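Local coordinates for protein-disulfide isomerase (Novosphingobium aromaticivorans, PDB 3GMF) that probably catalyses the rearrangement of disulfide bonds in other proteins, using a thioredoxin-type fold, at residues 71-76 against 133-138; 55-60 against 77-82; 65-70 against 124-129. One frame throughout, in Å; residues are numbered along the deposited sequence. Where two conformers were deposited one is given.

Contact 1: residues 71-76 against 133-138; sequences TNCVPP and RGMDRS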
# COMPACT_ATOMS: atom_id res chain seq x y z
N THR A 71 -6.48 -1.88 5.23
CA THR A 71 -6.92 -1.26 3.96
C THR A 71 -7.63 -2.26 3.02
O THR A 71 -8.53 -1.88 2.25
CB THR A 71 -5.76 -0.52 3.24
OG1 THR A 71 -4.80 -1.49 2.78
CG2 THR A 71 -5.08 0.47 4.18
N ASN A 72 -7.27 -3.54 3.11
CA ASN A 72 -7.91 -4.56 2.27
C ASN A 72 -9.20 -5.16 2.83
O ASN A 72 -9.86 -5.93 2.12
CB ASN A 72 -6.92 -5.68 1.89
CG ASN A 72 -5.91 -5.22 0.85
OD1 ASN A 72 -6.10 -5.45 -0.35
ND2 ASN A 72 -4.84 -4.57 1.30
N CYS A 73 -9.57 -4.77 4.04
CA CYS A 73 -10.79 -5.35 4.67
C CYS A 73 -11.97 -4.46 4.43
O CYS A 73 -13.07 -4.92 4.57
CB CYS A 73 -10.61 -5.68 6.17
SG CYS A 73 -10.73 -4.31 7.37
N VAL A 74 -11.77 -3.22 4.03
CA VAL A 74 -12.86 -2.29 3.70
C VAL A 74 -13.38 -2.52 2.27
O VAL A 74 -12.67 -3.09 1.44
CB VAL A 74 -12.45 -0.79 3.91
CG1 VAL A 74 -12.19 -0.49 5.37
CG2 VAL A 74 -11.25 -0.40 3.03
N PRO A 75 -14.64 -2.12 1.98
CA PRO A 75 -15.15 -2.16 0.60
C PRO A 75 -14.26 -1.39 -0.38
O PRO A 75 -13.66 -0.38 0.01
CB PRO A 75 -16.53 -1.49 0.71
CG PRO A 75 -16.53 -0.78 2.03
CD PRO A 75 -15.68 -1.63 2.92
N PRO A 76 -14.15 -1.86 -1.64
CA PRO A 76 -13.38 -1.21 -2.71
C PRO A 76 -13.53 0.31 -2.78
O PRO A 76 -12.53 1.02 -2.95
CB PRO A 76 -13.93 -1.86 -3.98
CG PRO A 76 -14.32 -3.23 -3.55
CD PRO A 76 -14.76 -3.13 -2.11
N ARG A 133 -11.58 7.18 12.33
CA ARG A 133 -12.06 7.04 10.95
C ARG A 133 -13.25 6.08 10.85
O ARG A 133 -13.51 5.50 9.79
CB ARG A 133 -10.91 6.58 10.05
CG ARG A 133 -9.91 7.67 9.78
CD ARG A 133 -8.61 7.14 9.22
NE ARG A 133 -7.74 8.26 8.86
CZ ARG A 133 -6.93 8.89 9.71
NH1 ARG A 133 -6.85 8.51 10.99
NH2 ARG A 133 -6.20 9.91 9.28
N GLY A 134 -13.95 5.90 11.97
CA GLY A 134 -15.22 5.19 11.97
C GLY A 134 -15.20 3.70 12.26
O GLY A 134 -16.25 3.11 12.51
N MET A 135 -14.01 3.09 12.21
CA MET A 135 -13.86 1.66 12.46
C MET A 135 -13.65 1.38 13.95
O MET A 135 -12.63 1.77 14.52
CB MET A 135 -12.69 1.08 11.64
CG MET A 135 -12.54 -0.44 11.72
SD MET A 135 -11.19 -1.17 10.74
CE MET A 135 -11.87 -1.13 9.09
N ASP A 136 -14.61 0.71 14.58
CA ASP A 136 -14.52 0.40 16.01
C ASP A 136 -13.56 -0.76 16.28
O ASP A 136 -13.02 -1.35 15.33
CB ASP A 136 -15.92 0.14 16.63
CG ASP A 136 -16.71 -0.94 15.90
OD1 ASP A 136 -16.16 -2.02 15.59
OD2 ASP A 136 -17.92 -0.72 15.66
N ARG A 137 -13.36 -1.09 17.55
CA ARG A 137 -12.46 -2.17 17.95
C ARG A 137 -12.88 -3.55 17.43
O ARG A 137 -12.03 -4.31 16.97
CB ARG A 137 -12.29 -2.19 19.48
CG ARG A 137 -11.19 -3.15 19.96
CD ARG A 137 -10.90 -2.97 21.44
NE ARG A 137 -9.96 -1.88 21.70
CZ ARG A 137 -8.64 -2.03 21.77
NH1 ARG A 137 -8.08 -3.23 21.59
NH2 ARG A 137 -7.86 -0.98 22.01
N SER A 138 -14.18 -3.86 17.47
CA SER A 138 -14.69 -5.16 17.02
C SER A 138 -14.50 -5.38 15.52
O SER A 138 -14.15 -6.49 15.09
CB SER A 138 -16.17 -5.33 17.40
OG SER A 138 -16.99 -4.33 16.79

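Contact 2: residues 55-60 against 77-82; sequences VRNFVR and SRFFTL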
# COMPACT_ATOMS: atom_id res chain seq x y z
N VAL A 55 -3.02 -0.24 -7.91
CA VAL A 55 -2.18 -0.21 -6.71
C VAL A 55 -2.04 -1.62 -6.21
O VAL A 55 -3.03 -2.32 -5.98
CB VAL A 55 -2.79 0.71 -5.63
CG1 VAL A 55 -2.04 0.58 -4.30
CG2 VAL A 55 -2.76 2.15 -6.13
N ARG A 56 -0.79 -2.06 -6.11
CA ARG A 56 -0.53 -3.36 -5.52
C ARG A 56 0.19 -3.20 -4.19
O ARG A 56 1.17 -2.45 -4.06
CB ARG A 56 0.24 -4.27 -6.46
CG ARG A 56 -0.49 -4.58 -7.77
CD ARG A 56 0.41 -5.40 -8.64
NE ARG A 56 -0.15 -5.62 -9.97
CZ ARG A 56 0.35 -6.45 -10.86
NH1 ARG A 56 1.43 -7.18 -10.58
NH2 ARG A 56 -0.22 -6.57 -12.04
N ASN A 57 -0.35 -3.90 -3.19
CA ASN A 57 0.26 -3.90 -1.86
C ASN A 57 1.45 -4.84 -1.87
O ASN A 57 1.31 -6.07 -1.85
CB ASN A 57 -0.75 -4.31 -0.79
CG ASN A 57 -1.92 -3.36 -0.72
OD1 ASN A 57 -3.06 -3.75 -0.97
ND2 ASN A 57 -1.65 -2.13 -0.37
N PHE A 58 2.63 -4.25 -1.92
CA PHE A 58 3.86 -5.02 -1.89
C PHE A 58 4.27 -5.06 -0.41
O PHE A 58 4.86 -4.10 0.10
CB PHE A 58 4.93 -4.32 -2.72
CG PHE A 58 6.19 -5.11 -2.86
CD1 PHE A 58 6.27 -6.16 -3.76
CD2 PHE A 58 7.31 -4.80 -2.08
CE1 PHE A 58 7.44 -6.90 -3.88
CE2 PHE A 58 8.50 -5.52 -2.19
CZ PHE A 58 8.57 -6.57 -3.10
N VAL A 59 3.96 -6.18 0.25
CA VAL A 59 4.07 -6.22 1.71
C VAL A 59 5.47 -6.67 2.13
O VAL A 59 5.87 -7.79 1.82
CB VAL A 59 3.02 -7.17 2.30
CG1 VAL A 59 3.21 -7.29 3.82
CG2 VAL A 59 1.59 -6.68 1.97
N ARG A 60 6.20 -5.80 2.84
CA ARG A 60 7.64 -6.02 3.09
C ARG A 60 7.98 -6.57 4.47
O ARG A 60 9.09 -7.10 4.68
CB ARG A 60 8.44 -4.72 2.90
CG ARG A 60 8.32 -4.08 1.49
CD ARG A 60 9.23 -2.87 1.37
NE ARG A 60 8.95 -1.93 2.46
CZ ARG A 60 9.86 -1.14 3.02
NH1 ARG A 60 11.11 -1.17 2.58
NH2 ARG A 60 9.51 -0.33 4.03
N SER A 77 -14.75 0.82 -2.60
CA SER A 77 -15.03 2.25 -2.66
C SER A 77 -14.48 3.08 -1.48
O SER A 77 -14.62 4.30 -1.46
CB SER A 77 -16.54 2.48 -2.81
OG SER A 77 -17.24 1.87 -1.74
N ARG A 78 -13.88 2.39 -0.50
CA ARG A 78 -13.24 3.03 0.64
C ARG A 78 -11.72 2.80 0.62
O ARG A 78 -10.97 3.56 1.24
CB ARG A 78 -13.88 2.55 1.96
CG ARG A 78 -13.11 2.88 3.24
CD ARG A 78 -13.95 3.61 4.28
NE ARG A 78 -13.18 3.93 5.49
CZ ARG A 78 -12.31 4.94 5.60
NH1 ARG A 78 -12.07 5.75 4.57
NH2 ARG A 78 -11.67 5.13 6.74
N PHE A 79 -11.26 1.77 -0.11
CA PHE A 79 -9.81 1.47 -0.19
C PHE A 79 -8.95 2.68 -0.40
O PHE A 79 -8.01 2.92 0.36
CB PHE A 79 -9.45 0.45 -1.29
CG PHE A 79 -7.95 0.25 -1.45
CD1 PHE A 79 -7.25 -0.58 -0.57
CD2 PHE A 79 -7.24 0.92 -2.46
CE1 PHE A 79 -5.86 -0.75 -0.69
CE2 PHE A 79 -5.84 0.75 -2.59
CZ PHE A 79 -5.17 -0.08 -1.70
N PHE A 80 -9.24 3.43 -1.47
CA PHE A 80 -8.33 4.47 -1.92
C PHE A 80 -8.19 5.62 -0.93
O PHE A 80 -7.08 6.13 -0.75
CB PHE A 80 -8.64 4.95 -3.34
CG PHE A 80 -8.06 4.06 -4.40
CD1 PHE A 80 -6.72 4.21 -4.78
CD2 PHE A 80 -8.81 3.05 -4.98
CE1 PHE A 80 -6.16 3.38 -5.73
CE2 PHE A 80 -8.24 2.20 -5.95
CZ PHE A 80 -6.92 2.37 -6.32
N THR A 81 -9.29 6.00 -0.27
CA THR A 81 -9.22 7.03 0.76
C THR A 81 -8.37 6.56 1.95
O THR A 81 -7.55 7.31 2.46
CB THR A 81 -10.61 7.52 1.26
OG1 THR A 81 -11.51 6.41 1.37
CG2 THR A 81 -11.17 8.54 0.29
N LEU A 82 -8.56 5.32 2.35
CA LEU A 82 -7.84 4.76 3.49
C LEU A 82 -6.35 4.52 3.19
O LEU A 82 -5.48 4.87 4.01
CB LEU A 82 -8.52 3.47 3.93
CG LEU A 82 -8.21 2.99 5.36
CD1 LEU A 82 -8.29 4.15 6.38
CD2 LEU A 82 -9.16 1.87 5.71

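Contact 3: residues 65-70 against 124-129; sequences MTVALI and FRFYDF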
# COMPACT_ATOMS: atom_id res chain seq x y z
N MET A 65 2.17 -5.47 6.73
CA MET A 65 1.09 -6.48 6.65
C MET A 65 -0.12 -6.05 7.47
O MET A 65 -1.25 -6.20 7.02
CB MET A 65 1.57 -7.87 7.12
CG MET A 65 0.48 -8.95 6.94
SD MET A 65 -0.15 -9.25 5.23
CE MET A 65 1.12 -10.42 4.73
N THR A 66 0.13 -5.55 8.69
CA THR A 66 -0.96 -5.13 9.58
C THR A 66 -1.77 -3.99 8.95
O THR A 66 -3.00 -4.03 8.93
CB THR A 66 -0.41 -4.71 10.96
OG1 THR A 66 0.35 -5.79 11.53
CG2 THR A 66 -1.55 -4.32 11.95
N VAL A 67 -1.08 -2.99 8.41
CA VAL A 67 -1.77 -1.90 7.69
C VAL A 67 -2.54 -2.41 6.46
O VAL A 67 -3.70 -2.02 6.22
CB VAL A 67 -0.79 -0.80 7.29
CG1 VAL A 67 -1.54 0.28 6.55
CG2 VAL A 67 -0.14 -0.23 8.55
N ALA A 68 -1.92 -3.31 5.70
CA ALA A 68 -2.54 -3.87 4.50
C ALA A 68 -3.76 -4.72 4.82
O ALA A 68 -4.72 -4.75 4.05
CB ALA A 68 -1.52 -4.65 3.66
N LEU A 69 -3.77 -5.39 5.98
CA LEU A 69 -5.00 -6.08 6.39
C LEU A 69 -6.13 -5.09 6.55
O LEU A 69 -7.24 -5.35 6.05
CB LEU A 69 -4.79 -6.91 7.66
CG LEU A 69 -3.94 -8.16 7.45
CD1 LEU A 69 -3.37 -8.60 8.82
CD2 LEU A 69 -4.72 -9.28 6.70
N ILE A 70 -5.86 -3.95 7.17
CA ILE A 70 -6.87 -2.92 7.41
C ILE A 70 -7.39 -2.37 6.09
O ILE A 70 -8.59 -2.43 5.83
CB ILE A 70 -6.36 -1.79 8.33
CG1 ILE A 70 -5.85 -2.35 9.68
CG2 ILE A 70 -7.45 -0.74 8.56
CD1 ILE A 70 -5.08 -1.33 10.52
N PHE A 124 1.52 0.48 17.52
CA PHE A 124 1.39 1.54 16.52
C PHE A 124 0.08 2.32 16.66
O PHE A 124 -0.18 3.23 15.88
CB PHE A 124 1.60 0.98 15.11
CG PHE A 124 3.04 0.68 14.80
CD1 PHE A 124 3.82 1.62 14.14
CD2 PHE A 124 3.62 -0.53 15.21
CE1 PHE A 124 5.18 1.36 13.85
CE2 PHE A 124 4.95 -0.80 14.95
CZ PHE A 124 5.74 0.15 14.26
N ARG A 125 -0.69 1.97 17.69
CA ARG A 125 -1.92 2.68 18.03
C ARG A 125 -2.95 2.72 16.90
O ARG A 125 -3.58 3.76 16.63
CB ARG A 125 -1.61 4.10 18.55
CG ARG A 125 -0.96 4.12 19.94
CD ARG A 125 -0.45 5.53 20.29
NE ARG A 125 -1.38 6.59 19.88
CZ ARG A 125 -2.43 7.02 20.59
NH1 ARG A 125 -2.72 6.48 21.77
NH2 ARG A 125 -3.19 7.99 20.10
N PHE A 126 -3.11 1.58 16.23
CA PHE A 126 -4.02 1.50 15.09
C PHE A 126 -5.51 1.49 15.50
O PHE A 126 -6.39 1.86 14.71
CB PHE A 126 -3.66 0.28 14.23
CG PHE A 126 -2.39 0.45 13.43
CD1 PHE A 126 -1.93 1.72 13.09
CD2 PHE A 126 -1.68 -0.67 12.98
CE1 PHE A 126 -0.75 1.89 12.31
CE2 PHE A 126 -0.52 -0.52 12.22
CZ PHE A 126 -0.05 0.77 11.88
N TYR A 127 -5.78 1.06 16.72
CA TYR A 127 -7.14 1.11 17.26
C TYR A 127 -7.64 2.55 17.31
O TYR A 127 -8.72 2.83 16.78
CB TYR A 127 -7.22 0.42 18.63
CG TYR A 127 -6.77 -1.02 18.60
CD1 TYR A 127 -7.61 -2.03 18.14
CD2 TYR A 127 -5.48 -1.37 19.01
CE1 TYR A 127 -7.19 -3.36 18.08
CE2 TYR A 127 -5.04 -2.70 18.97
CZ TYR A 127 -5.91 -3.69 18.50
OH TYR A 127 -5.48 -5.00 18.47
N ASP A 128 -6.83 3.46 17.87
CA ASP A 128 -7.14 4.90 17.90
C ASP A 128 -7.17 5.54 16.51
O ASP A 128 -8.09 6.31 16.20
CB ASP A 128 -6.16 5.66 18.81
CG ASP A 128 -6.40 5.39 20.30
OD1 ASP A 128 -7.36 4.67 20.66
OD2 ASP A 128 -5.62 5.91 21.13
N PHE A 129 -6.18 5.23 15.67
CA PHE A 129 -6.12 5.71 14.29
C PHE A 129 -7.41 5.37 13.50
O PHE A 129 -7.96 6.22 12.79
CB PHE A 129 -4.88 5.12 13.56
CG PHE A 129 -4.60 5.75 12.22
CD1 PHE A 129 -3.78 6.87 12.12
CD2 PHE A 129 -5.12 5.20 11.05
CE1 PHE A 129 -3.50 7.45 10.88
CE2 PHE A 129 -4.85 5.78 9.82
CZ PHE A 129 -4.04 6.90 9.73

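Contact 1: residues 71-76 against 133-138
Cys73, Val74 and Met135 meet without a ring or any other flat group between them; the flat groups lie at the margin. There the Asp136 carboxylate may take Ser138 OG at OD1 from above its plane, a bond left uncertain by that serine's two conformers, while the Arg137 guanidinium makes a cation-pi contact with Tyr127. The motif beside the contact is a Schellman ending: Gly134, at positive phi, is the C-prime residue closing helix 126-131, with Met135 N bonded back into the last turn of the helix. Asp136 then N-caps helix 137-144, its OD1 also taking Thr139 OG1. Met135 thus sits in the short turn between two helices, with its side chain reaching toward the end of helix 62-73. Cys73 lies at that end and is joined to Cys143 of helix 137-144 by a disulfide, so a covalent link runs alongside the methionine, which itself packs on Cys143 and Leu140. From an extended start (chi1 -174°), the Met135 chain bends at its last torsion (chi3 -77°), bringing the methyl against both neighbours. In one of the two Cys73 conformers, SG lies 3.8 Å from Met135 CE; the same methyl ends 3.8 Å from Val74 CG1.

Contact 2: residues 55-60 against 77-82
Phe79 is the first residue of 77-82 to reach the strand, and it meets both Val55 and Asn57. With its CG anti to the backbone N (chi1 174°), the ring extends from the helix so that Val55 CG1 lies at its edge, near the ring plane, 4.1 Å from Phe79 CZ. Asn57 and Phe79 reach for each other from opposite directions, the amide oxygen meeting the ring obliquely; the two planes are 67° apart, with Asn57 OD1 4.1 Å from Phe79 CE1. That oxygen has its polar partner elsewhere: it accepts a hydrogen bond from Asn72 ND2 at the end of helix 62-73. His8 stacks on the Phe79 ring, adding the neighbouring strand to the cluster.

Phe80 follows, sliding past Val55 in the opposite direction and placing CE1 3.6 Å from Val55 CG2. The two methyls of one valine are therefore shared out, one to each aromatic ring. The rings also pack on each other, edge of Phe79 over face of Phe80: Phe79 CD2 stands 3.6 Å above the Phe80 plane, over its centre, while Phe80 CD2 lies in plane at the Phe79 edge. Farther along, Leu82 N bonds to Arg78 O at 3.2 Å.

The axes of strand 55-57 and helix 77-82 pass 11.8 Å apart at 76°. Helix 147-164 touches Arg56 on the strand's other side and Phe58 just beyond its end. A thioredoxin-type sheet met in this way by a helix of the inserted helical region is consistent with the DsbA-like elaboration of the fold.

Contact 3: residues 65-70 against 124-129
Thr66 opens the contact with Phe126 through its methyl. CG2 arrives at the ring's edge, near the ring plane, 3.8 Å from Phe126 CD2. The hydroxyl is spent elsewhere: with OG1 anti to the carbonyl carbon (chi1 -56°), and CG2 therefore anti to the backbone N, OG1 bonds to Pro62 O, one turn earlier in the same helix. The threonine thus offers the ring only carbon.

Val67 comes next and crosses the phenylalanine at about a right angle. Its CG2 branch makes the closest approach between the segments, 3.5 Å to Phe126 CZ, and meets the ring obliquely. One turn after Thr66, Ile70 adds the end of its chain, CD1 standing 4.2 Å from Phe126 CD2. Three side chains of helix 62-73 thus meet a single ring.

The ring has other neighbours: Phe124 CB of its own segment sits 3.6 Å above one face, offset toward the rim, and Trp93 from outside it meets the ring edge-to-face. Arg125, between the two phenylalanines in sequence, has positive phi (58°); it ends helix 113-123 in a Schellman motif and is the N-cap of helix 126-131. This sharp join brings Phe124 back over Phe126, while Arg125 NH1 pairs with Asp128 OD2 at 3.0 Å on the outer side. Replacing Phe126 by an alanine would probably open a gap between helix 126-131 and the Thr66, Val67 and Ile70 side chains and cost Trp93 one of its two edge-to-face partners.

The chemistry is one of division. Buried methyls and an aromatic ring join the helices by apolar contact, the one buried hydroxyl is satisfied within its own helix, and the ion pair stays with the exposed residues; adhesion here thus rests on fit rather than on polar bonds.

In the fold
Helix 62-73 is the common element: its end enters contact 1 and its middle contact 3, while contact 2 joins the strand before it to the helix after it. Contact 2 lies deepest, its centre about 4 Å from the centre of the chain, against about 12 Å for contact 3 and 15 Å for contact 1. Contact 3 is nonetheless fully buried, between helices; contact 1 is only partly buried and is the smallest in area. Aromatic rings carry contacts 2 and 3, whereas sulfur and a covalent disulfide mark contact 1. The Asn72 to Asn57 hydrogen bond ties 71-76 to 55-60. The layout, a helical region beside a thioredoxin-type sheet, is consistent with a DsbA-like fold.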